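PDB 1RGV: ferredoxin from Thauera aromatica, which probably carries electrons through its two [4Fe-4S] clusters, serving as the electron donor of 4-hydroxybenzoyl-CoA reductase. Local coordinates for residues A[1-5]-A[36-40]. Numbering follows the deposited sequence.
Sequences ALYIN and KCSEC. With SF4 (iron/sulfur cluster), chain C.
The amino group of Ala1 and the carboxylate of Glu39 form a salt bridge, N to OE2 3.0 Å, in which the nitrogen meets OE2 on its anti side, 22° out of the carboxylate plane. Glu39 reaches the chain terminus with CG anti to its carbonyl carbon and the chain extended beyond. On the way its CG passes Leu2 CG at 4.1 Å, the two side chains crossing at about a right angle, while Leu2 CD1 rests against the cluster sulfide S1 at 3.7 Å. Cys37 SG, anti to its backbone N (chi1 176°), is turned onto FE3 at 2.5 Å. The same sulfur accepts a nearly straight bond from Leu2 N (3.5 Å, 165°) and a weak one from Glu39 N; such N-H...S bonds would be expected to ease the charge on the thiolate. Ala1 CB touches Cys37 CB at 4.0 Å. With an alanine at Glu39, the terminal amino group is likely to lose this carboxylate and lean on Glu66, and one flank of Leu2 its cover. Cys40 SG binds FE4, and Cys18 and Cys49 complete this site, one of two [4Fe-4S] clusters in a bacterial-type ferredoxin fold, with the N-terminal segment closing over the CxxC loop.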
loop_
_atom_site.group_PDB
_atom_site.type_symbol
_atom_site.label_atom_id
_atom_site.label_comp_id
_atom_site.label_asym_id
_atom_site.label_seq_id
_atom_site.Cartn_x
_atom_site.Cartn_y
_atom_site.Cartn_z
ATOM N N ALA A 1 5.208 -6.187 1.299
ATOM C CA ALA A 1 4.531 -4.878 1.056
ATOM C C ALA A 1 4.488 -4.564 -0.430
ATOM O O ALA A 1 5.123 -5.240 -1.241
ATOM C CB ALA A 1 5.265 -3.758 1.801
ATOM N N LEU A 2 3.733 -3.533 -0.785
ATOM C CA LEU A 2 3.622 -3.120 -2.175
ATOM C C LEU A 2 4.393 -1.820 -2.349
ATOM O O LEU A 2 4.909 -1.261 -1.382
ATOM C CB LEU A 2 2.153 -2.899 -2.556
ATOM C CG LEU A 2 1.185 -4.057 -2.289
ATOM C CD1 LEU A 2 -0.172 -3.736 -2.887
ATOM C CD2 LEU A 2 1.743 -5.337 -2.891
ATOM N N TYR A 3 4.482 -1.349 -3.585
ATOM C CA TYR A 3 5.176 -0.104 -3.864
ATOM C C TYR A 3 4.585 0.463 -5.147
ATOM O O TYR A 3 3.890 -0.248 -5.872
ATOM C CB TYR A 3 6.680 -0.355 -3.987
ATOM C CG TYR A 3 7.171 -0.690 -5.367
ATOM C CD1 TYR A 3 7.794 0.278 -6.152
ATOM C CD2 TYR A 3 7.051 -1.981 -5.881
ATOM C CE1 TYR A 3 8.293 -0.028 -7.414
ATOM C CE2 TYR A 3 7.548 -2.302 -7.144
ATOM C CZ TYR A 3 8.170 -1.321 -7.906
ATOM O OH TYR A 3 8.682 -1.624 -9.153
ATOM N N ILE A 4 4.845 1.735 -5.429
ATOM C CA ILE A 4 4.279 2.361 -6.618
ATOM C C ILE A 4 5.238 2.573 -7.796
ATOM O O ILE A 4 6.349 3.085 -7.636
ATOM C CB ILE A 4 3.620 3.700 -6.235
ATOM C CG1 ILE A 4 2.540 3.438 -5.176
ATOM C CG2 ILE A 4 3.041 4.377 -7.471
ATOM C CD1 ILE A 4 1.961 4.689 -4.547
ATOM N N ASN A 5 4.775 2.153 -8.976
ATOM C CA ASN A 5 5.505 2.266 -10.238
ATOM C C ASN A 5 5.794 3.706 -10.575
ATOM O O ASN A 5 5.467 4.617 -9.818
ATOM C CB ASN A 5 4.675 1.717 -11.398
ATOM C CG ASN A 5 5.013 0.300 -11.737
ATOM O OD1 ASN A 5 6.006 -0.242 -11.252
ATOM N ND2 ASN A 5 4.195 -0.317 -12.588
ATOM N N LYS A 36 4.544 0.767 6.851
ATOM C CA LYS A 36 3.126 0.847 7.169
ATOM C C LYS A 36 2.216 0.009 6.272
ATOM O O LYS A 36 1.041 -0.188 6.592
ATOM C CB LYS A 36 2.683 2.310 7.123
ATOM C CG LYS A 36 3.546 3.224 7.973
ATOM C CD LYS A 36 3.180 4.680 7.758
ATOM C CE LYS A 36 4.164 5.614 8.455
ATOM N NZ LYS A 36 3.857 7.051 8.190
ATOM N N CYS A 37 2.740 -0.488 5.156
ATOM C CA CYS A 37 1.914 -1.281 4.253
ATOM C C CYS A 37 1.834 -2.744 4.661
ATOM O O CYS A 37 2.820 -3.471 4.579
ATOM C CB CYS A 37 2.438 -1.188 2.818
ATOM S SG CYS A 37 1.542 -2.233 1.632
ATOM N N SER A 38 0.648 -3.167 5.095
ATOM C CA SER A 38 0.424 -4.551 5.508
ATOM C C SER A 38 -0.315 -5.294 4.402
ATOM O O SER A 38 -0.827 -6.398 4.609
ATOM C CB SER A 38 -0.418 -4.596 6.784
ATOM O OG SER A 38 -1.742 -4.153 6.534
ATOM N N GLU A 39 -0.370 -4.675 3.226
ATOM C CA GLU A 39 -1.061 -5.254 2.082
ATOM C C GLU A 39 -2.541 -5.439 2.403
ATOM O O GLU A 39 -3.212 -6.311 1.847
ATOM C CB GLU A 39 -0.407 -6.584 1.685
ATOM C CG GLU A 39 0.966 -6.383 1.051
ATOM C CD GLU A 39 1.594 -7.667 0.561
ATOM O OE1 GLU A 39 0.895 -8.443 -0.125
ATOM O OE2 GLU A 39 2.791 -7.893 0.851
ATOM N N CYS A 40 -3.033 -4.590 3.303
ATOM C CA CYS A 40 -4.421 -4.602 3.743
ATOM C C CYS A 40 -4.810 -5.775 4.637
ATOM O O CYS A 40 -5.956 -5.849 5.087
ATOM C CB CYS A 40 -5.366 -4.544 2.538
ATOM S SG CYS A 40 -5.656 -2.875 1.918
HETATM FE FE1 SF4 C . -2.388 0.786 2.359
HETATM FE FE2 SF4 C . -2.493 -0.221 -0.289
HETATM FE FE3 SF4 C . -0.726 -1.179 1.569
HETATM FE FE4 SF4 C . -3.462 -1.666 1.792
HETATM S S1 SF4 C . -1.990 -2.386 0.070
HETATM S S2 SF4 C . -2.026 -1.197 3.239
HETATM S S3 SF4 C . -4.244 0.236 0.925
HETATM S S4 SF4 C . -0.710 0.797 0.759
#